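Local coordinates for protein endoribonuclease AbiQ (Lactococcus lactis, PDB 4GLK) that acts as the endoribonuclease toxin of a type III toxin-antitoxin system in antiviral defence and is neutralised by its cognate antitoxin RNA, AntiQ, at residues Arg17-Lys22 against Glu159-Leu164; Gly36-Lys41 against Tyr46-Leu51; Leu87-Met92 against Glu127-Lys132; Glu134-Lys139 against Gly146-Phe151. The protein carries 1 engineered substitution. All coordinates share one frame; numbering follows the deposited sequence.

Contact 1 (Arg17-Lys22 against Glu159-Leu164); sequences RKFESK and EAKATL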
loop_
_atom_site.group_PDB
_atom_site.type_symbol
_atom_site.label_atom_id
_atom_site.label_comp_id
_atom_site.label_asym_id
_atom_site.label_seq_id
_atom_site.Cartn_x
_atom_site.Cartn_y
_atom_site.Cartn_z
ATOM N N ARG A 17 -4.873 10.868 8.724
ATOM C CA ARG A 17 -3.656 11.478 9.272
ATOM C C ARG A 17 -3.899 12.271 10.572
ATOM O O ARG A 17 -2.935 12.587 11.274
ATOM C CB ARG A 17 -2.881 12.294 8.223
ATOM C CG ARG A 17 -2.367 11.465 7.053
ATOM C CD ARG A 17 -1.422 12.226 6.147
ATOM N NE ARG A 17 -0.035 12.057 6.598
ATOM C CZ ARG A 17 0.677 13.014 7.172
ATOM N NH1 ARG A 17 0.180 14.226 7.333
ATOM N NH2 ARG A 17 1.919 12.761 7.577
ATOM N N LYS A 18 -5.180 12.568 10.910
ATOM C CA LYS A 18 -5.564 13.170 12.196
ATOM C C LYS A 18 -5.204 12.201 13.341
ATOM O O LYS A 18 -4.772 12.637 14.400
ATOM C CB LYS A 18 -7.082 13.386 12.258
ATOM C CG LYS A 18 -7.556 14.761 11.834
ATOM C CD LYS A 18 -8.944 14.720 11.186
ATOM C CE LYS A 18 -8.920 15.431 9.838
ATOM N NZ LYS A 18 -10.280 15.699 9.288
ATOM N N PHE A 19 -5.390 10.885 13.099
ATOM C CA PHE A 19 -5.216 9.789 14.071
ATOM C C PHE A 19 -3.951 8.952 13.868
ATOM O O PHE A 19 -3.408 8.457 14.851
ATOM C CB PHE A 19 -6.451 8.879 14.061
ATOM C CG PHE A 19 -7.770 9.615 13.986
ATOM C CD1 PHE A 19 -8.329 10.195 15.122
ATOM C CD2 PHE A 19 -8.456 9.725 12.784
ATOM C CE1 PHE A 19 -9.551 10.874 15.050
ATOM C CE2 PHE A 19 -9.671 10.417 12.712
ATOM C CZ PHE A 19 -10.217 10.976 13.849
ATOM N N GLU A 20 -3.473 8.807 12.609
ATOM C CA GLU A 20 -2.277 8.041 12.277
ATOM C C GLU A 20 -1.327 8.811 11.347
ATOM O O GLU A 20 -1.546 8.841 10.141
ATOM C CB GLU A 20 -2.662 6.656 11.696
ATOM C CG GLU A 20 -1.492 5.698 11.480
ATOM C CD GLU A 20 -0.597 5.471 12.687
ATOM O OE1 GLU A 20 -0.923 4.586 13.511
ATOM O OE2 GLU A 20 0.406 6.207 12.833
ATOM N N SER A 21 -0.233 9.369 11.907
ATOM C CA SER A 21 0.799 10.133 11.174
ATOM C C SER A 21 1.613 9.260 10.198
ATOM O O SER A 21 2.336 9.791 9.338
ATOM C CB SER A 21 1.762 10.814 12.146
ATOM O OG SER A 21 1.208 11.041 13.431
ATOM N N LYS A 22 1.533 7.919 10.360
ATOM C CA LYS A 22 2.256 6.983 9.509
ATOM C C LYS A 22 1.618 6.892 8.132
ATOM O O LYS A 22 2.268 6.442 7.181
ATOM C CB LYS A 22 2.323 5.606 10.171
ATOM C CG LYS A 22 3.387 5.532 11.247
ATOM C CD LYS A 22 3.324 4.210 11.982
ATOM C CE LYS A 22 4.107 4.317 13.282
ATOM N NZ LYS A 22 3.905 3.120 14.142
ATOM N N GLU A 159 -9.523 1.287 11.107
ATOM C CA GLU A 159 -10.770 0.581 10.821
ATOM C C GLU A 159 -11.945 1.235 11.541
ATOM O O GLU A 159 -12.968 1.453 10.908
ATOM C CB GLU A 159 -10.675 -0.895 11.221
ATOM C CG GLU A 159 -9.889 -1.739 10.233
ATOM C CD GLU A 159 -9.675 -3.190 10.622
ATOM O OE1 GLU A 159 -8.945 -3.893 9.891
ATOM O OE2 GLU A 159 -10.257 -3.638 11.632
ATOM N N ALA A 160 -11.771 1.610 12.830
ATOM C CA ALA A 160 -12.783 2.296 13.637
ATOM C C ALA A 160 -13.098 3.651 13.039
ATOM O O ALA A 160 -14.271 4.013 12.939
ATOM C CB ALA A 160 -12.306 2.461 15.079
ATOM N N LYS A 161 -12.062 4.371 12.590
ATOM C CA LYS A 161 -12.266 5.672 11.984
ATOM C C LYS A 161 -12.750 5.628 10.522
ATOM O O LYS A 161 -13.458 6.539 10.108
ATOM C CB LYS A 161 -11.115 6.635 12.283
ATOM C CG LYS A 161 -11.390 7.456 13.548
ATOM C CD LYS A 161 -10.969 6.790 14.853
ATOM C CE LYS A 161 -11.267 7.668 16.048
ATOM N NZ LYS A 161 -12.644 7.468 16.575
ATOM N N ALA A 162 -12.483 4.518 9.787
ATOM C CA ALA A 162 -12.970 4.332 8.414
ATOM C C ALA A 162 -14.490 4.156 8.399
ATOM O O ALA A 162 -15.160 4.745 7.551
ATOM C CB ALA A 162 -12.304 3.128 7.769
ATOM N N THR A 163 -15.044 3.382 9.348
ATOM C CA THR A 163 -16.495 3.166 9.407
ATOM C C THR A 163 -17.211 4.452 9.812
ATOM O O THR A 163 -18.295 4.718 9.312
ATOM C CB THR A 163 -16.921 1.858 10.141
ATOM O OG1 THR A 163 -18.070 2.081 10.985
ATOM C CG2 THR A 163 -15.814 1.250 10.948
ATOM N N LEU A 164 -16.567 5.254 10.685
ATOM C CA LEU A 164 -17.028 6.558 11.176
ATOM C C LEU A 164 -17.096 7.571 10.044
ATOM O O LEU A 164 -18.030 8.352 10.010
ATOM C CB LEU A 164 -16.043 7.073 12.233
ATOM C CG LEU A 164 -16.487 7.116 13.687
ATOM C CD1 LEU A 164 -16.933 5.776 14.191
ATOM C CD2 LEU A 164 -15.411 7.699 14.548
#
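Lys161 O is hydrogen-bonded to Tyr15 OH, and the Tyr15 ring meets Phe19 edge-to-face, so Tyr15 serves both partners of the contact. The contact itself is one side chain against one ring. Lys161 crosses Phe19 at about a right angle, and its methylenes lie over a ring face. Its CG stands 3.7 Å from the centroid of the Phe19 ring and 20° off the ring normal, a CH-pi contact offset toward the rim. The lysine chain bends at chi2 (86°), which carries CE along the same face to within 3.8 Å of Phe19 CE1. The ammonium adds little, since Lys161 NZ is 5.3 Å from the Phe19 ring centroid, at most a weak cation-pi attraction. Lys18 CB lies over the opposite face of the ring. Glu159 OE1, gripped by Tyr46 OH and Tyr137 OH, ties the helix of Lys161 to the body of the protein. Further along the loop, Lys22 N donates to Glu20 OE2 at 3.2 Å, on the anti lone pair. Glu20 OE1 is bonded to Asp154 N. The arrangement is a surface CH-pi contact, joining the loop after helix 10-16 to helix 155-166 of the ToxN/AbiQ fold.

Contact 2 (Gly36-Lys41 against Tyr46-Leu51); sequences GVVLKK and YFIPLL. Engineered in segment 46-51: Leu51 (natural residue Ser).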
loop_
_atom_site.group_PDB
_atom_site.type_symbol
_atom_site.label_atom_id
_atom_site.label_comp_id
_atom_site.label_asym_id
_atom_site.label_seq_id
_atom_site.Cartn_x
_atom_site.Cartn_y
_atom_site.Cartn_z
ATOM N N GLY A 36 -4.513 -2.404 -4.563
ATOM C CA GLY A 36 -5.456 -3.221 -3.817
ATOM C C GLY A 36 -6.426 -3.994 -4.673
ATOM O O GLY A 36 -6.459 -3.808 -5.893
ATOM N N VAL A 37 -7.253 -4.856 -4.049
ATOM C CA VAL A 37 -7.302 -5.157 -2.603
ATOM C C VAL A 37 -6.262 -6.238 -2.291
ATOM O O VAL A 37 -6.173 -7.249 -2.984
ATOM C CB VAL A 37 -8.722 -5.577 -2.136
ATOM C CG1 VAL A 37 -8.791 -5.742 -0.626
ATOM C CG2 VAL A 37 -9.772 -4.577 -2.613
ATOM N N VAL A 38 -5.457 -5.981 -1.267
ATOM C CA VAL A 38 -4.388 -6.870 -0.837
ATOM C C VAL A 38 -4.864 -7.721 0.338
ATOM O O VAL A 38 -4.303 -8.776 0.611
ATOM C CB VAL A 38 -3.125 -6.042 -0.474
ATOM C CG1 VAL A 38 -2.662 -5.192 -1.660
ATOM C CG2 VAL A 38 -3.350 -5.172 0.773
ATOM N N LEU A 39 -5.878 -7.229 1.053
ATOM C CA LEU A 39 -6.400 -7.856 2.264
ATOM C C LEU A 39 -7.841 -7.384 2.459
ATOM O O LEU A 39 -8.105 -6.181 2.560
ATOM C CB LEU A 39 -5.543 -7.413 3.485
ATOM C CG LEU A 39 -4.984 -8.443 4.501
ATOM C CD1 LEU A 39 -4.761 -7.773 5.849
ATOM C CD2 LEU A 39 -5.894 -9.645 4.693
ATOM N N LYS A 40 -8.769 -8.327 2.443
ATOM C CA LYS A 40 -10.182 -8.078 2.659
ATOM C C LYS A 40 -10.362 -8.670 4.059
ATOM O O LYS A 40 -10.505 -9.889 4.213
ATOM C CB LYS A 40 -11.000 -8.799 1.568
ATOM C CG LYS A 40 -12.506 -8.739 1.742
ATOM C CD LYS A 40 -13.113 -10.133 1.594
ATOM C CE LYS A 40 -14.466 -10.298 2.254
ATOM N NZ LYS A 40 -15.514 -9.446 1.628
ATOM N N LYS A 41 -10.204 -7.825 5.088
ATOM C CA LYS A 41 -10.228 -8.314 6.462
ATOM C C LYS A 41 -11.178 -7.572 7.417
ATOM O O LYS A 41 -10.697 -6.895 8.331
ATOM C CB LYS A 41 -8.793 -8.410 7.026
ATOM N N TYR A 46 -8.161 -3.238 2.085
ATOM C CA TYR A 46 -6.842 -2.687 2.367
ATOM C C TYR A 46 -6.047 -2.410 1.121
ATOM O O TYR A 46 -5.992 -3.226 0.205
ATOM C CB TYR A 46 -6.074 -3.627 3.289
ATOM C CG TYR A 46 -6.344 -3.339 4.743
ATOM C CD1 TYR A 46 -7.461 -3.869 5.387
ATOM C CD2 TYR A 46 -5.514 -2.487 5.467
ATOM C CE1 TYR A 46 -7.718 -3.598 6.728
ATOM C CE2 TYR A 46 -5.759 -2.210 6.806
ATOM C CZ TYR A 46 -6.859 -2.767 7.432
ATOM O OH TYR A 46 -7.097 -2.436 8.732
ATOM N N PHE A 47 -5.441 -1.235 1.098
ATOM C CA PHE A 47 -4.640 -0.745 -0.009
ATOM C C PHE A 47 -3.242 -0.384 0.470
ATOM O O PHE A 47 -3.115 0.267 1.490
ATOM C CB PHE A 47 -5.362 0.447 -0.669
ATOM C CG PHE A 47 -6.693 0.003 -1.247
ATOM C CD1 PHE A 47 -6.781 -0.456 -2.554
ATOM C CD2 PHE A 47 -7.834 -0.049 -0.451
ATOM C CE1 PHE A 47 -7.980 -0.961 -3.059
ATOM C CE2 PHE A 47 -9.040 -0.533 -0.964
ATOM C CZ PHE A 47 -9.105 -0.973 -2.269
ATOM N N ILE A 48 -2.201 -0.843 -0.257
ATOM C CA ILE A 48 -0.783 -0.607 0.048
ATOM C C ILE A 48 -0.244 0.557 -0.794
ATOM O O ILE A 48 -0.390 0.544 -2.029
ATOM C CB ILE A 48 0.074 -1.879 -0.190
ATOM C CG1 ILE A 48 -0.491 -3.102 0.548
ATOM C CG2 ILE A 48 1.531 -1.664 0.228
ATOM C CD1 ILE A 48 0.243 -4.400 0.256
ATOM N N PRO A 49 0.446 1.536 -0.175
ATOM C CA PRO A 49 1.089 2.571 -0.995
ATOM C C PRO A 49 2.334 1.983 -1.677
ATOM O O PRO A 49 3.011 1.137 -1.124
ATOM C CB PRO A 49 1.419 3.675 0.006
ATOM C CG PRO A 49 1.554 2.963 1.327
ATOM C CD PRO A 49 0.754 1.696 1.263
ATOM N N LEU A 50 2.574 2.392 -2.914
ATOM C CA LEU A 50 3.674 1.929 -3.747
ATOM C C LEU A 50 4.664 3.080 -3.913
ATOM O O LEU A 50 4.240 4.213 -4.191
ATOM C CB LEU A 50 3.088 1.506 -5.123
ATOM C CG LEU A 50 4.059 1.130 -6.270
ATOM C CD1 LEU A 50 3.571 -0.106 -7.022
ATOM C CD2 LEU A 50 4.173 2.288 -7.279
ATOM N N LEU A 51 5.971 2.795 -3.724
ATOM C CA LEU A 51 7.059 3.751 -3.961
ATOM C C LEU A 51 7.905 3.258 -5.137
ATOM O O LEU A 51 8.312 2.097 -5.136
ATOM C CB LEU A 51 7.967 3.938 -2.725
ATOM C CG LEU A 51 7.345 4.501 -1.446
ATOM C CD1 LEU A 51 8.428 4.756 -0.400
ATOM C CD2 LEU A 51 6.571 5.806 -1.708
#
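Tyr46 meets Leu39 and Val38 through two backbone bonds and its CB. Its N donates to Leu39 O at 3.0 Å with a bent N-H angle of 148°. Its O accepts from Val38 N at 3.2 Å, and this bond is almost straight at 175°. Tyr46 CB rests against Leu39 CB, while the edge of the ring passes near Leu39 O. Phe47 turns the other way and brings its ring to Gly36 and Val37. Its CD1 is only 3.3 Å from Gly36 CA, a close approach made where Gly36 has no side chain. Its CZ touches Val37 CG2 at 3.7 Å. A cis peptide joins Gly36 to Val37, and the chain turns a corner at Val38. The two segments are the arms of the beta hairpin 33-40/45-52 in the antiparallel sheet, with the first arm broken near its end. Phe6 meets the Phe47 ring edge-to-face. Ile48 follows, with CG1 anti to its carbonyl carbon (chi1 -53°). That branch meets Val38 CG2 at 3.5 Å, and CD1 continues to Val38 CG1 at 3.6 Å. Past Ile48 the strand has other neighbours. Pro49 is backbone-bonded to Leu88, and Leu50 packs on Met115, Gln118 and Met122 of helix 110-124. Leu51, an engineered residue in place of serine, touches Leu88.

Contact 3 (Leu87-Met92 against Glu127-Lys132); sequences LLHHNM and EKIENK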
loop_
_atom_site.group_PDB
_atom_site.type_symbol
_atom_site.label_atom_id
_atom_site.label_comp_id
_atom_site.label_asym_id
_atom_site.label_seq_id
_atom_site.Cartn_x
_atom_site.Cartn_y
_atom_site.Cartn_z
ATOM N N LEU A 87 6.445 -2.019 -2.137
ATOM C CA LEU A 87 5.152 -2.030 -1.492
ATOM C C LEU A 87 5.415 -1.915 -0.025
ATOM O O LEU A 87 6.179 -2.700 0.530
ATOM C CB LEU A 87 4.400 -3.320 -1.760
ATOM C CG LEU A 87 3.783 -3.485 -3.092
ATOM C CD1 LEU A 87 3.245 -4.877 -3.185
ATOM C CD2 LEU A 87 2.670 -2.463 -3.307
ATOM N N LEU A 88 4.790 -0.941 0.610
ATOM C CA LEU A 88 4.988 -0.679 2.027
ATOM C C LEU A 88 3.804 -1.214 2.840
ATOM O O LEU A 88 2.930 -0.451 3.211
ATOM C CB LEU A 88 5.140 0.840 2.190
ATOM C CG LEU A 88 6.556 1.439 2.078
ATOM C CD1 LEU A 88 7.163 1.228 0.713
ATOM C CD2 LEU A 88 6.519 2.924 2.383
ATOM N N HIS A 89 3.752 -2.541 3.066
ATOM C CA HIS A 89 2.692 -3.248 3.825
ATOM C C HIS A 89 2.379 -2.608 5.171
ATOM O O HIS A 89 1.209 -2.535 5.556
ATOM C CB HIS A 89 3.058 -4.728 4.043
ATOM C CG HIS A 89 3.213 -5.520 2.790
ATOM N ND1 HIS A 89 2.168 -6.272 2.279
ATOM C CD2 HIS A 89 4.288 -5.672 1.988
ATOM C CE1 HIS A 89 2.641 -6.851 1.185
ATOM N NE2 HIS A 89 3.907 -6.528 0.975
ATOM N N HIS A 90 3.426 -2.140 5.881
ATOM C CA HIS A 90 3.304 -1.469 7.174
ATOM C C HIS A 90 2.512 -0.168 7.112
ATOM O O HIS A 90 2.010 0.277 8.138
ATOM C CB HIS A 90 4.683 -1.245 7.815
ATOM C CG HIS A 90 5.604 -0.325 7.069
ATOM N ND1 HIS A 90 6.127 -0.667 5.834
ATOM C CD2 HIS A 90 6.150 0.849 7.461
ATOM C CE1 HIS A 90 6.950 0.314 5.505
ATOM N NE2 HIS A 90 7.003 1.246 6.451
ATOM N N ASN A 91 2.364 0.414 5.921
ATOM C CA ASN A 91 1.603 1.655 5.715
ATOM C C ASN A 91 0.292 1.438 4.958
ATOM O O ASN A 91 -0.321 2.407 4.486
ATOM C CB ASN A 91 2.458 2.708 5.042
ATOM C CG ASN A 91 3.560 3.205 5.929
ATOM O OD1 ASN A 91 3.444 3.267 7.164
ATOM N ND2 ASN A 91 4.680 3.488 5.322
ATOM N N MET A 92 -0.161 0.187 4.878
ATOM C CA MET A 92 -1.440 -0.097 4.219
ATOM C C MET A 92 -2.592 0.488 5.056
ATOM O O MET A 92 -2.445 0.697 6.270
ATOM C CB MET A 92 -1.623 -1.599 3.944
ATOM C CG MET A 92 -1.824 -2.399 5.183
ATOM S SD MET A 92 -2.056 -4.129 4.821
ATOM C CE MET A 92 -2.512 -4.695 6.470
ATOM N N GLU A 127 -0.471 -13.862 -4.326
ATOM C CA GLU A 127 -0.563 -14.732 -3.137
ATOM C C GLU A 127 0.433 -14.265 -2.037
ATOM O O GLU A 127 0.099 -14.240 -0.855
ATOM C CB GLU A 127 -0.271 -16.185 -3.521
ATOM C CG GLU A 127 -0.700 -17.165 -2.444
ATOM C CD GLU A 127 -0.411 -18.635 -2.686
ATOM O OE1 GLU A 127 -0.115 -19.016 -3.844
ATOM O OE2 GLU A 127 -0.472 -19.408 -1.701
ATOM N N LYS A 128 1.649 -13.909 -2.437
ATOM C CA LYS A 128 2.674 -13.424 -1.518
ATOM C C LYS A 128 2.230 -12.071 -0.971
ATOM O O LYS A 128 2.352 -11.848 0.221
ATOM C CB LYS A 128 3.993 -13.273 -2.267
ATOM C CG LYS A 128 5.079 -12.574 -1.506
ATOM C CD LYS A 128 6.166 -12.211 -2.480
ATOM C CE LYS A 128 7.366 -11.685 -1.785
ATOM N NZ LYS A 128 8.292 -12.783 -1.448
ATOM N N ILE A 129 1.683 -11.193 -1.838
ATOM C CA ILE A 129 1.196 -9.865 -1.423
ATOM C C ILE A 129 0.105 -10.018 -0.392
ATOM O O ILE A 129 0.159 -9.377 0.660
ATOM C CB ILE A 129 0.770 -8.987 -2.634
ATOM C CG1 ILE A 129 2.006 -8.650 -3.487
ATOM C CG2 ILE A 129 0.079 -7.693 -2.162
ATOM C CD1 ILE A 129 1.709 -8.017 -4.776
ATOM N N GLU A 130 -0.882 -10.870 -0.692
ATOM C CA GLU A 130 -2.018 -11.121 0.199
ATOM C C GLU A 130 -1.561 -11.699 1.536
ATOM O O GLU A 130 -1.944 -11.161 2.574
ATOM C CB GLU A 130 -3.068 -12.014 -0.478
ATOM C CG GLU A 130 -3.878 -11.280 -1.542
ATOM C CD GLU A 130 -4.934 -12.056 -2.313
ATOM O OE1 GLU A 130 -5.113 -13.271 -2.057
ATOM O OE2 GLU A 130 -5.593 -11.437 -3.177
ATOM N N ASN A 131 -0.649 -12.696 1.503
ATOM C CA ASN A 131 -0.111 -13.348 2.713
ATOM C C ASN A 131 0.785 -12.486 3.570
ATOM O O ASN A 131 0.645 -12.510 4.790
ATOM C CB ASN A 131 0.519 -14.682 2.416
ATOM C CG ASN A 131 -0.529 -15.744 2.221
ATOM O OD1 ASN A 131 -0.974 -16.365 3.169
ATOM N ND2 ASN A 131 -0.976 -15.942 0.994
ATOM N N LYS A 132 1.644 -11.682 2.951
ATOM C CA LYS A 132 2.491 -10.765 3.710
ATOM C C LYS A 132 1.681 -9.657 4.382
ATOM O O LYS A 132 2.051 -9.214 5.459
ATOM C CB LYS A 132 3.602 -10.151 2.861
ATOM C CG LYS A 132 4.699 -9.644 3.780
ATOM C CD LYS A 132 5.452 -8.508 3.250
ATOM C CE LYS A 132 6.609 -8.992 2.458
ATOM N NZ LYS A 132 7.807 -8.186 2.724
#
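His89 and Lys132 have the nearest CA atoms, 7.5 Å apart, where the chain passes from strand 87-88 into a 3-10 segment beside helix 126-143. This is helix-on-sheet packing against the antiparallel sheet of the ToxN/AbiQ fold, and it is made by side chains without a hydrogen bond between the segments. Leu87 and Ile129 cross at about a right angle and touch through their CD1 atoms at 3.8 Å. Lys132 reaches across His89 with its aliphatic chain. Its CD sits over one face of the imidazole, 3.5 Å from the ring centroid and 22° off the normal, a CH-pi contact. The atom lies toward the CD2 side of the rim, at 3.3 Å from His89 CD2. Lys132 CG is anti to the backbone N (chi1 -160°), and the chain then bends at chi3 to lead NZ past the ring. There Lys132 NZ bonds Ser68 O and Val71 O. Both ring nitrogens of His89 are also engaged: ND1 with Ser133 OG and NE2 with Thr72 OG1. These two bonds fix the rotation of the imidazole. Ser133 OG also bonds Ile129 O. That same carbonyl oxygen lies near the plane of the imidazole, at the ring edge, 3.6 Å from His89 CE1.

Contact 4 (Glu134-Lys139 against Gly146-Phe151); sequences EVVYRK and GYYLKF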
loop_
_atom_site.group_PDB
_atom_site.type_symbol
_atom_site.label_atom_id
_atom_site.label_comp_id
_atom_site.label_asym_id
_atom_site.label_seq_id
_atom_site.Cartn_x
_atom_site.Cartn_y
_atom_site.Cartn_z
ATOM N N GLU A 134 -1.367 -10.025 5.518
ATOM C CA GLU A 134 -1.968 -10.788 6.617
ATOM C C GLU A 134 -0.976 -10.940 7.751
ATOM O O GLU A 134 -1.359 -10.698 8.888
ATOM C CB GLU A 134 -2.391 -12.190 6.147
ATOM C CG GLU A 134 -3.858 -12.486 6.321
ATOM C CD GLU A 134 -4.156 -13.956 6.101
ATOM O OE1 GLU A 134 -4.266 -14.687 7.111
ATOM O OE2 GLU A 134 -4.242 -14.385 4.926
ATOM N N VAL A 135 0.288 -11.354 7.452
ATOM C CA VAL A 135 1.341 -11.463 8.474
ATOM C C VAL A 135 1.503 -10.083 9.157
ATOM O O VAL A 135 1.411 -9.987 10.356
ATOM C CB VAL A 135 2.693 -11.963 7.893
ATOM C CG1 VAL A 135 3.833 -11.812 8.906
ATOM C CG2 VAL A 135 2.596 -13.411 7.434
ATOM N N VAL A 136 1.686 -9.030 8.397
ATOM C CA VAL A 136 1.875 -7.667 8.941
ATOM C C VAL A 136 0.666 -7.263 9.828
ATOM O O VAL A 136 0.852 -6.760 10.942
ATOM C CB VAL A 136 2.150 -6.650 7.793
ATOM C CG1 VAL A 136 2.187 -5.224 8.311
ATOM C CG2 VAL A 136 3.457 -6.983 7.071
ATOM N N TYR A 137 -0.555 -7.522 9.337
ATOM C CA TYR A 137 -1.805 -7.207 10.053
ATOM C C TYR A 137 -1.871 -7.911 11.408
ATOM O O TYR A 137 -2.036 -7.243 12.429
ATOM C CB TYR A 137 -3.015 -7.578 9.194
ATOM C CG TYR A 137 -4.345 -7.140 9.763
ATOM C CD1 TYR A 137 -4.828 -5.853 9.546
ATOM C CD2 TYR A 137 -5.143 -8.024 10.484
ATOM C CE1 TYR A 137 -6.070 -5.456 10.037
ATOM C CE2 TYR A 137 -6.391 -7.637 10.976
ATOM C CZ TYR A 137 -6.845 -6.350 10.757
ATOM O OH TYR A 137 -8.067 -5.960 11.241
ATOM N N ARG A 138 -1.678 -9.240 11.422
ATOM C CA ARG A 138 -1.743 -10.061 12.626
ATOM C C ARG A 138 -0.636 -9.732 13.621
ATOM O O ARG A 138 -0.924 -9.559 14.811
ATOM C CB ARG A 138 -1.737 -11.554 12.277
ATOM C CG ARG A 138 -2.968 -12.011 11.502
ATOM C CD ARG A 138 -2.936 -13.516 11.375
ATOM N NE ARG A 138 -3.802 -14.029 10.308
ATOM C CZ ARG A 138 -4.822 -14.854 10.508
ATOM N NH1 ARG A 138 -5.161 -15.224 11.735
ATOM N NH2 ARG A 138 -5.530 -15.296 9.478
ATOM N N LYS A 139 0.608 -9.619 13.145
ATOM C CA LYS A 139 1.757 -9.295 14.016
ATOM C C LYS A 139 1.600 -7.930 14.688
ATOM O O LYS A 139 1.870 -7.811 15.878
ATOM C CB LYS A 139 3.081 -9.370 13.240
ATOM C CG LYS A 139 3.479 -10.797 12.849
ATOM C CD LYS A 139 4.535 -11.380 13.765
ATOM C CE LYS A 139 4.784 -12.839 13.492
ATOM N NZ LYS A 139 5.736 -13.417 14.478
ATOM N N GLY A 146 6.753 -6.475 18.656
ATOM C CA GLY A 146 7.576 -5.277 18.748
ATOM C C GLY A 146 7.950 -4.606 17.449
ATOM O O GLY A 146 7.666 -3.425 17.271
ATOM N N TYR A 147 8.589 -5.352 16.538
ATOM C CA TYR A 147 9.064 -4.817 15.266
ATOM C C TYR A 147 7.927 -4.309 14.377
ATOM O O TYR A 147 8.015 -3.214 13.829
ATOM C CB TYR A 147 9.978 -5.827 14.532
ATOM C CG TYR A 147 10.483 -5.329 13.189
ATOM C CD1 TYR A 147 11.667 -4.611 13.091
ATOM C CD2 TYR A 147 9.767 -5.575 12.019
ATOM C CE1 TYR A 147 12.133 -4.151 11.863
ATOM C CE2 TYR A 147 10.206 -5.095 10.789
ATOM C CZ TYR A 147 11.394 -4.389 10.714
ATOM O OH TYR A 147 11.828 -3.927 9.498
ATOM N N TYR A 148 6.871 -5.107 14.241
ATOM C CA TYR A 148 5.730 -4.770 13.400
ATOM C C TYR A 148 4.883 -3.624 13.948
ATOM O O TYR A 148 4.491 -2.754 13.171
ATOM C CB TYR A 148 4.873 -6.010 13.137
ATOM C CG TYR A 148 5.558 -7.059 12.288
ATOM C CD1 TYR A 148 6.455 -7.966 12.846
ATOM C CD2 TYR A 148 5.227 -7.212 10.946
ATOM C CE1 TYR A 148 7.042 -8.972 12.078
ATOM C CE2 TYR A 148 5.808 -8.209 10.166
ATOM C CZ TYR A 148 6.719 -9.085 10.734
ATOM O OH TYR A 148 7.272 -10.069 9.956
ATOM N N LEU A 149 4.592 -3.625 15.265
ATOM C CA LEU A 149 3.767 -2.606 15.940
ATOM C C LEU A 149 4.333 -1.215 15.732
ATOM O O LEU A 149 3.587 -0.304 15.390
ATOM C CB LEU A 149 3.722 -2.870 17.460
ATOM C CG LEU A 149 2.382 -3.149 18.144
ATOM C CD1 LEU A 149 2.594 -3.242 19.634
ATOM C CD2 LEU A 149 1.351 -2.040 17.876
ATOM N N LYS A 150 5.658 -1.062 15.947
ATOM C CA LYS A 150 6.375 0.205 15.826
ATOM C C LYS A 150 6.449 0.797 14.411
ATOM O O LYS A 150 6.503 2.021 14.266
ATOM C CB LYS A 150 7.749 0.127 16.501
ATOM C CG LYS A 150 8.829 -0.624 15.728
ATOM C CD LYS A 150 10.134 -0.602 16.496
ATOM C CE LYS A 150 11.289 -1.058 15.652
ATOM N NZ LYS A 150 11.676 -0.022 14.665
ATOM N N PHE A 151 6.491 -0.066 13.382
ATOM C CA PHE A 151 6.556 0.358 11.973
ATOM C C PHE A 151 5.208 0.503 11.325
ATOM O O PHE A 151 5.059 1.247 10.361
ATOM C CB PHE A 151 7.390 -0.625 11.128
ATOM C CG PHE A 151 8.858 -0.278 11.068
ATOM C CD1 PHE A 151 9.288 0.895 10.458
ATOM C CD2 PHE A 151 9.810 -1.109 11.650
ATOM C CE1 PHE A 151 10.647 1.226 10.418
ATOM C CE2 PHE A 151 11.173 -0.785 11.592
ATOM C CZ PHE A 151 11.579 0.386 10.986
#
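Tyr148 makes a CH-pi contact with Lys139. Lys139 CB lies over one face of the tyrosine ring, 3.7 Å from the centroid and 21° off the normal, toward the CG end of the rim. The bend of the lysine at chi2 (-101°) takes its CD along the ring to 3.9 Å from Tyr148 CE1. Tyr147 CD2 lies over the opposite face, so the ring is held between its neighbour in sequence and the other helix. Apolar contacts continue along the ring. Val136 CG2 meets Tyr148 CE2 at 4.1 Å, and Val135 CG1 comes to 4.3 Å from Tyr148 CE2. The charged contacts belong to single helices or to the turn. Arg138 NH2 donates to Glu134 OE1 at 2.8 Å, a salt bridge one turn apart on helix 126-143. The oxygen lies close to the guanidinium plane, while the donor is tilted from the carboxylate plane. Lys139 NZ makes long, weak ion pairs with Glu143 and Asp145. The axes of the two segments approach to 9.0 Å and make an angle of 93°. The arrangement is that of two consecutive helices folded at a right angle over a short connection, with one aromatic side chain filling the corner.

In the fold
Contacts 2 and 3 are buried and their centres lie about 7 Å apart. They reach neighbouring strands of one sheet, and Ile48 packs on His89. Contact 2 is the only one with hydrogen bonds across its segments; contact 3 sets helix 126-143 against the sheet through side chains. Contact 4 uses the same helix further along and is partly buried. Contact 1 is at the surface, and its loop in sequence encloses the other three. A lysine methylene over an aromatic face recurs in contacts 1, 3 and 4, but in contact 3 the ring belongs to a buried histidine, in contact 1 to an exposed phenylalanine. Lys22 NZ is probably hydrogen-bonded to Lys150 O of contact 4.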